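Local coordinates for protein muconate lactonizing enzyme (Corynebacterium glutamicum, PDB 3I4K) that belongs to the enolase superfamily, pairing an enolase-type N-terminal domain with a TIM-barrel-like domain that holds a magnesium ion, at residues 138-143 with 328-334; 166-172 with 195-201; 211-215 with 239-244. All blocks are in the same frame, centred on the assembly; numbering follows the deposited sequence.

Contact 1: 138-143 with 328-334; sequences VDVTWA and TELFGPQ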
loop_
_atom_site.group_PDB
_atom_site.type_symbol
_atom_site.label_atom_id
_atom_site.label_comp_id
_atom_site.label_asym_id
_atom_site.label_seq_id
_atom_site.Cartn_x
_atom_site.Cartn_y
_atom_site.Cartn_z
ATOM N N VAL A 138 11.722 8.004 -15.583
ATOM C CA VAL A 138 11.016 6.814 -16.046
ATOM C C VAL A 138 10.985 6.716 -17.563
ATOM O O VAL A 138 11.184 7.707 -18.267
ATOM C CB VAL A 138 9.543 6.804 -15.543
ATOM C CG1 VAL A 138 9.504 6.778 -14.020
ATOM C CG2 VAL A 138 8.801 8.036 -16.057
ATOM N N ASP A 139 10.753 5.512 -18.073
ATOM C CA ASP A 139 10.652 5.346 -19.509
ATOM C C ASP A 139 9.246 5.774 -19.909
ATOM O O ASP A 139 8.306 5.693 -19.111
ATOM C CB ASP A 139 10.919 3.900 -19.908
ATOM C CG ASP A 139 12.376 3.515 -19.717
ATOM O OD1 ASP A 139 13.252 4.303 -20.137
ATOM O OD2 ASP A 139 12.653 2.436 -19.154
ATOM N N VAL A 140 9.108 6.250 -21.139
ATOM C CA VAL A 140 7.820 6.710 -21.622
ATOM C C VAL A 140 7.469 6.087 -22.960
ATOM O O VAL A 140 8.229 6.180 -23.931
ATOM C CB VAL A 140 7.799 8.258 -21.751
ATOM C CG1 VAL A 140 6.427 8.735 -22.246
ATOM C CG2 VAL A 140 8.113 8.886 -20.403
ATOM N N THR A 141 6.318 5.426 -22.985
ATOM C CA THR A 141 5.799 4.791 -24.186
ATOM C C THR A 141 4.926 5.854 -24.843
ATOM O O THR A 141 4.134 6.509 -24.164
ATOM C CB THR A 141 4.907 3.562 -23.843
ATOM O OG1 THR A 141 5.688 2.568 -23.171
ATOM C CG2 THR A 141 4.308 2.963 -25.111
ATOM N N TRP A 142 5.074 6.036 -26.152
ATOM C CA TRP A 142 4.271 7.029 -26.863
ATOM C C TRP A 142 3.060 6.355 -27.500
ATOM O O TRP A 142 3.196 5.377 -28.232
ATOM C CB TRP A 142 5.119 7.749 -27.936
ATOM C CG TRP A 142 4.347 8.772 -28.754
ATOM C CD1 TRP A 142 3.881 8.619 -30.033
ATOM C CD2 TRP A 142 3.914 10.077 -28.327
ATOM N NE1 TRP A 142 3.185 9.743 -30.425
ATOM C CE2 TRP A 142 3.189 10.650 -29.399
ATOM C CE3 TRP A 142 4.066 10.814 -27.143
ATOM C CZ2 TRP A 142 2.615 11.930 -29.324
ATOM C CZ3 TRP A 142 3.492 12.096 -27.067
ATOM C CH2 TRP A 142 2.777 12.634 -28.154
ATOM N N ALA A 143 1.875 6.879 -27.201
ATOM C CA ALA A 143 0.638 6.324 -27.742
ATOM C C ALA A 143 0.105 7.158 -28.909
ATOM O O ALA A 143 0.051 8.385 -28.845
ATOM C CB ALA A 143 -0.420 6.241 -26.644
ATOM N N THR A 328 6.304 3.665 -18.280
ATOM C CA THR A 328 5.075 4.450 -18.222
ATOM C C THR A 328 4.689 4.943 -19.624
ATOM O O THR A 328 5.349 4.631 -20.612
ATOM C CB THR A 328 5.264 5.723 -17.370
ATOM O OG1 THR A 328 5.960 6.705 -18.155
ATOM C CG2 THR A 328 6.094 5.432 -16.111
ATOM N N GLU A 329 3.610 5.714 -19.679
ATOM C CA GLU A 329 3.122 6.332 -20.912
ATOM C C GLU A 329 2.644 7.712 -20.476
ATOM O O GLU A 329 1.627 8.216 -20.950
ATOM C CB GLU A 329 1.952 5.540 -21.516
ATOM C CG GLU A 329 0.858 5.184 -20.522
ATOM C CD GLU A 329 -0.438 4.738 -21.185
ATOM O OE1 GLU A 329 -0.396 4.227 -22.325
ATOM O OE2 GLU A 329 -1.503 4.895 -20.548
ATOM N N LEU A 330 3.387 8.313 -19.553
ATOM C CA LEU A 330 3.037 9.625 -19.015
ATOM C C LEU A 330 3.537 10.742 -19.929
ATOM O O LEU A 330 4.470 11.473 -19.590
ATOM C CB LEU A 330 3.618 9.775 -17.604
ATOM C CG LEU A 330 3.003 8.833 -16.565
ATOM C CD1 LEU A 330 3.729 8.979 -15.239
ATOM C CD2 LEU A 330 1.522 9.151 -16.391
ATOM N N PHE A 331 2.885 10.853 -21.087
ATOM C CA PHE A 331 3.219 11.827 -22.117
ATOM C C PHE A 331 2.135 12.888 -22.278
ATOM O O PHE A 331 2.245 13.770 -23.129
ATOM C CB PHE A 331 3.400 11.097 -23.442
ATOM C CG PHE A 331 2.153 10.405 -23.928
ATOM C CD1 PHE A 331 1.135 11.121 -24.553
ATOM C CD2 PHE A 331 1.983 9.035 -23.736
ATOM C CE1 PHE A 331 -0.035 10.484 -24.985
ATOM C CE2 PHE A 331 0.817 8.388 -24.160
ATOM C CZ PHE A 331 -0.191 9.112 -24.785
ATOM N N GLY A 332 1.087 12.789 -21.467
ATOM C CA GLY A 332 -0.016 13.734 -21.535
ATOM C C GLY A 332 0.383 15.148 -21.930
ATOM O O GLY A 332 -0.064 15.649 -22.971
ATOM N N PRO A 333 1.228 15.815 -21.120
ATOM C CA PRO A 333 1.697 17.181 -21.370
ATOM C C PRO A 333 2.129 17.444 -22.812
ATOM O O PRO A 333 1.884 18.526 -23.347
ATOM C CB PRO A 333 2.847 17.330 -20.378
ATOM C CG PRO A 333 2.364 16.511 -19.211
ATOM C CD PRO A 333 1.847 15.268 -19.898
ATOM N N GLN A 334 2.762 16.455 -23.436
ATOM C CA GLN A 334 3.225 16.591 -24.810
ATOM C C GLN A 334 2.098 16.632 -25.836
ATOM O O GLN A 334 2.232 17.257 -26.890
ATOM C CB GLN A 334 4.178 15.452 -25.166
ATOM C CG GLN A 334 5.486 15.474 -24.401
ATOM C CD GLN A 334 6.514 14.529 -24.994
ATOM O OE1 GLN A 334 6.292 13.316 -25.078
ATOM N NE2 GLN A 334 7.646 15.082 -25.416
HETATM O O HOH W 1 7.537 2.489 -21.034
#
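The carbonyl oxygen of Asp-139 is gripped twice by one residue, Thr-328. Its hydroxyl OG1 donates to Asp-139 O at 2.7 Å, with the donor tilted 17° from the carbonyl plane, while Thr-328 N reaches Asp-139 O at 3.0 Å from well above that plane. A chi1 of 78° sets OG1 between the backbone N and the carbonyl carbon of Thr-328, which lets hydroxyl and amide converge on one acceptor; OG1 also takes a weak bond from Leu-330 N. Thr-141 N returns a bond to Thr-328 O at 2.7 Å, making Val-140 and Thr-328 a single beta bridge. Strand 137-144 starts the parallel run of the barrel-like domain, and this bridge ties it to the chain that leaves helix 308-320. Farther on, Phe-331 lies across Trp-142, the six-membered ring and the phenyl ring 4.8 Å apart at their centroids and meeting obliquely, planes at 53°. Ala-143 CB touches Phe-331 CZ at 3.4 Å. The Gln-334 amide, nearly perpendicular to the indole, brings OE1 to 3.6 Å from Trp-142 CZ3 and bonds to Arg-159, which also makes a cation-pi contact with Trp-142.

Contact 2: 166-172 with 195-201; sequences RSFKLKM and VSLRIDI. With MG (magnesium ion), chain J; ACY (acetic acid), chain I.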
loop_
_atom_site.group_PDB
_atom_site.type_symbol
_atom_site.label_atom_id
_atom_site.label_comp_id
_atom_site.label_asym_id
_atom_site.label_seq_id
_atom_site.Cartn_x
_atom_site.Cartn_y
_atom_site.Cartn_z
ATOM N N ARG A 166 11.300 4.326 -27.181
ATOM C CA ARG A 166 11.690 2.990 -27.606
ATOM C C ARG A 166 10.472 2.066 -27.691
ATOM O O ARG A 166 10.581 0.919 -28.121
ATOM C CB ARG A 166 12.711 2.419 -26.620
ATOM C CG ARG A 166 13.762 3.430 -26.177
ATOM C CD ARG A 166 15.110 2.760 -26.035
ATOM N NE ARG A 166 15.497 2.106 -27.285
ATOM C CZ ARG A 166 16.612 1.398 -27.450
ATOM N NH1 ARG A 166 17.462 1.245 -26.440
ATOM N NH2 ARG A 166 16.882 0.852 -28.631
ATOM N N SER A 167 9.318 2.572 -27.271
ATOM C CA SER A 167 8.084 1.800 -27.315
ATOM C C SER A 167 6.910 2.682 -27.739
ATOM O O SER A 167 6.812 3.856 -27.345
ATOM C CB SER A 167 7.792 1.161 -25.943
ATOM O OG SER A 167 7.369 2.128 -24.993
ATOM N N PHE A 168 6.023 2.097 -28.539
ATOM C CA PHE A 168 4.848 2.792 -29.048
ATOM C C PHE A 168 3.563 1.985 -28.859
ATOM O O PHE A 168 3.533 0.773 -29.061
ATOM C CB PHE A 168 5.056 3.109 -30.530
ATOM C CG PHE A 168 6.129 4.124 -30.777
ATOM C CD1 PHE A 168 5.850 5.487 -30.675
ATOM C CD2 PHE A 168 7.430 3.722 -31.062
ATOM C CE1 PHE A 168 6.853 6.435 -30.852
ATOM C CE2 PHE A 168 8.440 4.660 -31.240
ATOM C CZ PHE A 168 8.151 6.019 -31.134
ATOM N N LYS A 169 2.506 2.685 -28.469
ATOM C CA LYS A 169 1.193 2.087 -28.246
ATOM C C LYS A 169 0.225 2.603 -29.321
ATOM O O LYS A 169 0.056 3.819 -29.486
ATOM C CB LYS A 169 0.705 2.469 -26.850
ATOM C CG LYS A 169 -0.733 2.132 -26.527
ATOM C CD LYS A 169 -1.054 2.658 -25.141
ATOM C CE LYS A 169 -2.533 2.766 -24.902
ATOM N NZ LYS A 169 -2.786 3.139 -23.486
ATOM N N LEU A 170 -0.399 1.675 -30.044
ATOM C CA LEU A 170 -1.342 2.004 -31.114
ATOM C C LEU A 170 -2.800 1.740 -30.729
ATOM O O LEU A 170 -3.201 0.589 -30.527
ATOM C CB LEU A 170 -1.017 1.180 -32.360
ATOM C CG LEU A 170 0.396 1.314 -32.926
ATOM C CD1 LEU A 170 0.670 0.211 -33.927
ATOM C CD2 LEU A 170 0.534 2.674 -33.566
ATOM N N LYS A 171 -3.594 2.802 -30.636
ATOM C CA LYS A 171 -5.002 2.654 -30.299
ATOM C C LYS A 171 -5.715 2.028 -31.503
ATOM O O LYS A 171 -5.339 2.275 -32.645
ATOM C CB LYS A 171 -5.615 4.021 -29.956
ATOM C CG LYS A 171 -5.186 4.583 -28.589
ATOM C CD LYS A 171 -5.579 6.054 -28.413
ATOM C CE LYS A 171 -5.478 6.535 -26.956
ATOM N NZ LYS A 171 -4.121 6.520 -26.332
HETATM N N MSE A 172 -6.722 1.202 -31.237
HETATM C CA MSE A 172 -7.496 0.534 -32.281
HETATM C C MSE A 172 -8.955 0.531 -31.855
HETATM O O MSE A 172 -9.300 1.051 -30.801
HETATM C CB MSE A 172 -7.067 -0.924 -32.438
HETATM C CG MSE A 172 -5.594 -1.167 -32.671
HETATM SE SE MSE A 172 -5.256 -3.090 -32.820
HETATM C CE MSE A 172 -6.021 -3.395 -34.586
ATOM N N VAL A 195 11.355 -0.873 -32.497
ATOM C CA VAL A 195 10.706 -0.570 -31.230
ATOM C C VAL A 195 9.718 -1.632 -30.760
ATOM O O VAL A 195 9.381 -2.561 -31.493
ATOM C CB VAL A 195 9.957 0.782 -31.298
ATOM C CG1 VAL A 195 10.942 1.919 -31.538
ATOM C CG2 VAL A 195 8.922 0.747 -32.402
ATOM N N SER A 196 9.271 -1.481 -29.518
ATOM C CA SER A 196 8.306 -2.389 -28.911
ATOM C C SER A 196 6.925 -1.850 -29.250
ATOM O O SER A 196 6.605 -0.704 -28.927
ATOM C CB SER A 196 8.494 -2.426 -27.387
ATOM O OG SER A 196 7.440 -3.148 -26.750
ATOM N N LEU A 197 6.107 -2.675 -29.895
ATOM C CA LEU A 197 4.769 -2.254 -30.284
ATOM C C LEU A 197 3.666 -2.877 -29.439
ATOM O O LEU A 197 3.627 -4.092 -29.272
ATOM C CB LEU A 197 4.531 -2.594 -31.759
ATOM C CG LEU A 197 5.443 -1.890 -32.769
ATOM C CD1 LEU A 197 5.118 -2.365 -34.177
ATOM C CD2 LEU A 197 5.256 -0.374 -32.654
ATOM N N ARG A 198 2.780 -2.030 -28.919
ATOM C CA ARG A 198 1.641 -2.461 -28.112
ATOM C C ARG A 198 0.386 -1.855 -28.735
ATOM O O ARG A 198 0.475 -0.860 -29.459
ATOM C CB ARG A 198 1.732 -1.937 -26.673
ATOM C CG ARG A 198 3.014 -2.239 -25.933
ATOM C CD ARG A 198 4.069 -1.213 -26.269
ATOM N NE ARG A 198 5.308 -1.471 -25.551
ATOM C CZ ARG A 198 5.521 -1.135 -24.289
ATOM N NH1 ARG A 198 4.573 -0.517 -23.593
ATOM N NH2 ARG A 198 6.689 -1.411 -23.729
ATOM N N ILE A 199 -0.771 -2.462 -28.466
ATOM C CA ILE A 199 -2.037 -1.930 -28.958
ATOM C C ILE A 199 -2.999 -1.758 -27.786
ATOM O O ILE A 199 -2.719 -2.201 -26.667
ATOM C CB ILE A 199 -2.673 -2.828 -30.049
ATOM C CG1 ILE A 199 -2.919 -4.238 -29.517
ATOM C CG2 ILE A 199 -1.791 -2.851 -31.278
ATOM C CD1 ILE A 199 -4.252 -4.386 -28.814
ATOM N N ASP A 200 -4.114 -1.084 -28.038
ATOM C CA ASP A 200 -5.127 -0.838 -27.018
ATOM C C ASP A 200 -6.438 -0.597 -27.763
ATOM O O ASP A 200 -6.540 0.346 -28.555
ATOM C CB ASP A 200 -4.744 0.391 -26.180
ATOM C CG ASP A 200 -5.721 0.655 -25.046
ATOM O OD1 ASP A 200 -6.700 -0.105 -24.930
ATOM O OD2 ASP A 200 -5.524 1.621 -24.269
ATOM N N ILE A 201 -7.425 -1.456 -27.526
ATOM C CA ILE A 201 -8.711 -1.339 -28.198
ATOM C C ILE A 201 -9.800 -0.776 -27.295
ATOM O O ILE A 201 -10.973 -0.715 -27.677
ATOM C CB ILE A 201 -9.158 -2.702 -28.740
ATOM C CG1 ILE A 201 -7.930 -3.467 -29.237
ATOM C CG2 ILE A 201 -10.129 -2.506 -29.921
ATOM C CD1 ILE A 201 -8.245 -4.805 -29.852
HETATM MG MG MG J . -6.025 1.962 -22.080
HETATM C C ACY I . -6.263 4.583 -22.167
HETATM O O ACY I . -7.282 3.917 -22.242
HETATM O OXT ACY I . -5.080 3.984 -22.026
HETATM C CH3 ACY I . -6.322 6.089 -22.228
HETATM O O HOH W 2 -7.478 0.490 -22.411
#
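The guanidinium of Arg-198 has Ser-167 CB over one face, 3.3 Å above its plane and offset toward the rim, and Ser-196 OG at its edge. Arg-198 NE donates to Ser-196 OG at 3.0 Å, only 7° out of the guanidinium plane; the bend at chi2 (84°) folds the chain back toward its own strand for this bond, and Ser-196 OG is also hydrogen-bonded to Glu-223. On the other side of the sheet, the Phe-168 ring meets Val-195 at its edge, CD2 lying 3.6 Å from Val-195 CG2. The selenium of selenomethionine Met-172 rests on Ile-199 CB at 3.8 Å.

Six backbone hydrogen bonds join segments 166-172 and 195-201 in parallel register, from Ser-196 N to Arg-166 O through Met-172 N to Asp-200 O. With helix 177-189 between them, the strands form a beta-alpha-beta crossover of the barrel-like domain.

Lys-169, extended along its whole length, sends NZ to a weak salt bridge with Asp-200 OD2 at 3.2 Å and to OXT of an acetic acid, probably from the crystallisation liquor, at 2.8 Å. Asp-200 OD2 binds the magnesium ion at 2.3 Å, alongside Glu-226, Asp-251, both acetic acid oxygens and a water. Lys-169 also pairs with Glu-226 and Glu-329. Asp-200 OD2, shared by metal and ammonium, thus couples the two strands at the metal site.

Contact 3: 211-215 with 239-244; sequences LHYLP and EITRRT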
loop_
_atom_site.group_PDB
_atom_site.type_symbol
_atom_site.label_atom_id
_atom_site.label_comp_id
_atom_site.label_asym_id
_atom_site.label_seq_id
_atom_site.Cartn_x
_atom_site.Cartn_y
_atom_site.Cartn_z
ATOM N N LEU A 211 -10.235 -12.927 -30.418
ATOM C CA LEU A 211 -9.624 -14.246 -30.580
ATOM C C LEU A 211 -9.322 -14.582 -32.035
ATOM O O LEU A 211 -8.413 -15.362 -32.328
ATOM C CB LEU A 211 -10.535 -15.318 -29.977
ATOM C CG LEU A 211 -10.709 -15.186 -28.456
ATOM C CD1 LEU A 211 -11.806 -16.106 -27.966
ATOM C CD2 LEU A 211 -9.388 -15.499 -27.759
ATOM N N HIS A 212 -10.075 -13.987 -32.947
ATOM C CA HIS A 212 -9.864 -14.244 -34.364
ATOM C C HIS A 212 -8.717 -13.429 -34.967
ATOM O O HIS A 212 -7.860 -13.974 -35.653
ATOM C CB HIS A 212 -11.165 -13.977 -35.133
ATOM C CG HIS A 212 -11.078 -14.276 -36.597
ATOM N ND1 HIS A 212 -10.421 -13.454 -37.488
ATOM C CD2 HIS A 212 -11.560 -15.312 -37.323
ATOM C CE1 HIS A 212 -10.502 -13.971 -38.702
ATOM N NE2 HIS A 212 -11.188 -15.099 -38.629
ATOM N N TYR A 213 -8.675 -12.133 -34.684
ATOM C CA TYR A 213 -7.648 -11.272 -35.274
ATOM C C TYR A 213 -6.343 -11.058 -34.507
ATOM O O TYR A 213 -5.285 -10.948 -35.124
ATOM C CB TYR A 213 -8.265 -9.910 -35.604
ATOM C CG TYR A 213 -9.364 -9.985 -36.644
ATOM C CD1 TYR A 213 -9.068 -10.005 -38.010
ATOM C CD2 TYR A 213 -10.702 -10.071 -36.261
ATOM C CE1 TYR A 213 -10.085 -10.111 -38.968
ATOM C CE2 TYR A 213 -11.717 -10.177 -37.204
ATOM C CZ TYR A 213 -11.402 -10.197 -38.555
ATOM O OH TYR A 213 -12.420 -10.302 -39.472
ATOM N N LEU A 214 -6.402 -10.989 -33.178
ATOM C CA LEU A 214 -5.185 -10.765 -32.405
ATOM C C LEU A 214 -4.048 -11.712 -32.791
ATOM O O LEU A 214 -2.890 -11.316 -32.761
ATOM C CB LEU A 214 -5.469 -10.842 -30.899
ATOM C CG LEU A 214 -6.364 -9.725 -30.331
ATOM C CD1 LEU A 214 -6.466 -9.857 -28.809
ATOM C CD2 LEU A 214 -5.787 -8.364 -30.706
ATOM N N PRO A 215 -4.358 -12.971 -33.160
ATOM C CA PRO A 215 -3.268 -13.880 -33.540
ATOM C C PRO A 215 -2.451 -13.283 -34.696
ATOM O O PRO A 215 -1.228 -13.433 -34.748
ATOM C CB PRO A 215 -4.006 -15.149 -33.955
ATOM C CG PRO A 215 -5.216 -15.132 -33.071
ATOM C CD PRO A 215 -5.649 -13.682 -33.157
ATOM N N GLU A 239 -7.880 -16.077 -21.956
ATOM C CA GLU A 239 -7.983 -16.905 -23.147
ATOM C C GLU A 239 -7.197 -16.319 -24.324
ATOM O O GLU A 239 -6.572 -17.073 -25.074
ATOM C CB GLU A 239 -9.458 -17.094 -23.538
ATOM C CG GLU A 239 -9.699 -18.080 -24.693
ATOM C CD GLU A 239 -9.160 -19.489 -24.423
ATOM O OE1 GLU A 239 -9.102 -20.303 -25.370
ATOM O OE2 GLU A 239 -8.802 -19.794 -23.267
ATOM N N ILE A 240 -7.188 -14.995 -24.497
ATOM C CA ILE A 240 -6.441 -14.493 -25.646
ATOM C C ILE A 240 -4.960 -14.784 -25.475
ATOM O O ILE A 240 -4.269 -15.063 -26.449
ATOM C CB ILE A 240 -6.628 -12.962 -25.951
ATOM C CG1 ILE A 240 -5.584 -12.152 -25.217
ATOM C CG2 ILE A 240 -8.037 -12.483 -25.639
ATOM C CD1 ILE A 240 -5.278 -10.880 -25.938
ATOM N N THR A 241 -4.467 -14.742 -24.238
ATOM C CA THR A 241 -3.056 -15.037 -23.998
ATOM C C THR A 241 -2.795 -16.531 -24.223
ATOM O O THR A 241 -1.762 -16.914 -24.780
ATOM C CB THR A 241 -2.644 -14.637 -22.565
ATOM O OG1 THR A 241 -2.575 -13.208 -22.489
ATOM C CG2 THR A 241 -1.271 -15.229 -22.190
ATOM N N ARG A 242 -3.732 -17.370 -23.785
ATOM C CA ARG A 242 -3.598 -18.808 -23.965
ATOM C C ARG A 242 -3.416 -19.139 -25.450
ATOM O O ARG A 242 -2.533 -19.916 -25.813
ATOM C CB ARG A 242 -4.834 -19.552 -23.418
ATOM C CG ARG A 242 -4.742 -19.927 -21.936
ATOM C CD ARG A 242 -5.651 -21.109 -21.594
ATOM N NE ARG A 242 -7.049 -20.706 -21.460
ATOM C CZ ARG A 242 -7.641 -20.409 -20.304
ATOM N NH1 ARG A 242 -6.960 -20.478 -19.160
ATOM N NH2 ARG A 242 -8.914 -20.033 -20.295
ATOM N N ARG A 243 -4.238 -18.528 -26.302
ATOM C CA ARG A 243 -4.163 -18.786 -27.736
ATOM C C ARG A 243 -3.071 -18.057 -28.505
ATOM O O ARG A 243 -2.656 -18.536 -29.551
ATOM C CB ARG A 243 -5.505 -18.491 -28.411
ATOM C CG ARG A 243 -6.649 -19.315 -27.871
ATOM C CD ARG A 243 -7.867 -19.231 -28.756
ATOM N NE ARG A 243 -9.062 -19.634 -28.024
ATOM C CZ ARG A 243 -10.290 -19.563 -28.516
ATOM N NH1 ARG A 243 -10.478 -19.113 -29.750
ATOM N NH2 ARG A 243 -11.329 -19.903 -27.762
ATOM N N THR A 244 -2.599 -16.915 -28.006
ATOM C CA THR A 244 -1.569 -16.165 -28.727
ATOM C C THR A 244 -0.204 -16.069 -28.063
ATOM O O THR A 244 0.767 -15.666 -28.700
ATOM C CB THR A 244 -2.022 -14.734 -29.000
ATOM O OG1 THR A 244 -2.064 -14.003 -27.764
ATOM C CG2 THR A 244 -3.399 -14.738 -29.651
#
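Leu-211 runs from its CB, 3.8 Å from Arg-243 NH1, through CG, near the same nitrogen, to two methyls that part company. CD1 lies over one face of the Arg-243 guanidinium, 3.5 Å above its plane and displaced toward the rim. CD2 turns to the neighbouring helix backbone, 3.8 Å from Ile-240 CA, and also meets Ile-240 CG2 and, at 4.0 Å, Glu-239 CG. The flat group beneath CD1 is held in place from its edge: Arg-243 NE donates at 2.7 Å to Glu-239 OE1, which lies almost in the guanidinium plane and is met on its anti side. Arg-242 grips the other oxygen side-on, both its NE and NH2 bonding Glu-239 OE2, so two arginines share one carboxylate. This network is confined to one helix, and no hydrogen bond crosses between the two segments.

Helices 207-219 and 234-244 are successive outer helices of the barrel-like domain, separated in the chain by strand 224-226. The segment axes approach to 9.9 Å and cross at -46°. Toward the barrel, Leu-214 and Ile-240 both reach Phe-225 of that strand, and Leu-214 CD1 meets Ile-240 CD1 at a modelled 3.3 Å, a closeness that is doubtful in detail. At the C-terminal end of helix 234-244, Thr-244 CG2 abuts Pro-215 CG at 3.9 Å. Thr-244 OG1 and its backbone N both donate to Ile-240 O, approaching from opposite faces of that carbonyl. A chi1 of 70° places this hydroxyl between the backbone N and the carbonyl carbon, turned back to its own helix, where it also has a weak bond with Val-246 N, while the methyl faces the proline.

How the contacts relate
Strand 137-144 of contact 1 and both strands of contact 2 lie in the mixed sheet of the barrel-like domain, where 137-144 and 167-171 are neighbours; the contact centres are 12 Å apart, and Thr-141 OG1 and Ser-167 OG join them by a probable hydrogen bond. Contact 3 packs two outer helices, its centre about 17 Å from that of contact 2 and about 27 Å from that of contact 1. Strand 196-200 of contact 2 leads directly into helix 207-219 of contact 3. Along the chain, contacts 2 and 3 follow in series, both nested inside the long loop closed by contact 1. Contact 1 is consistent with closing the barrel, contact 2 is the strand pair that includes metal ligand Asp-200, and contact 3 belongs to the helical exterior.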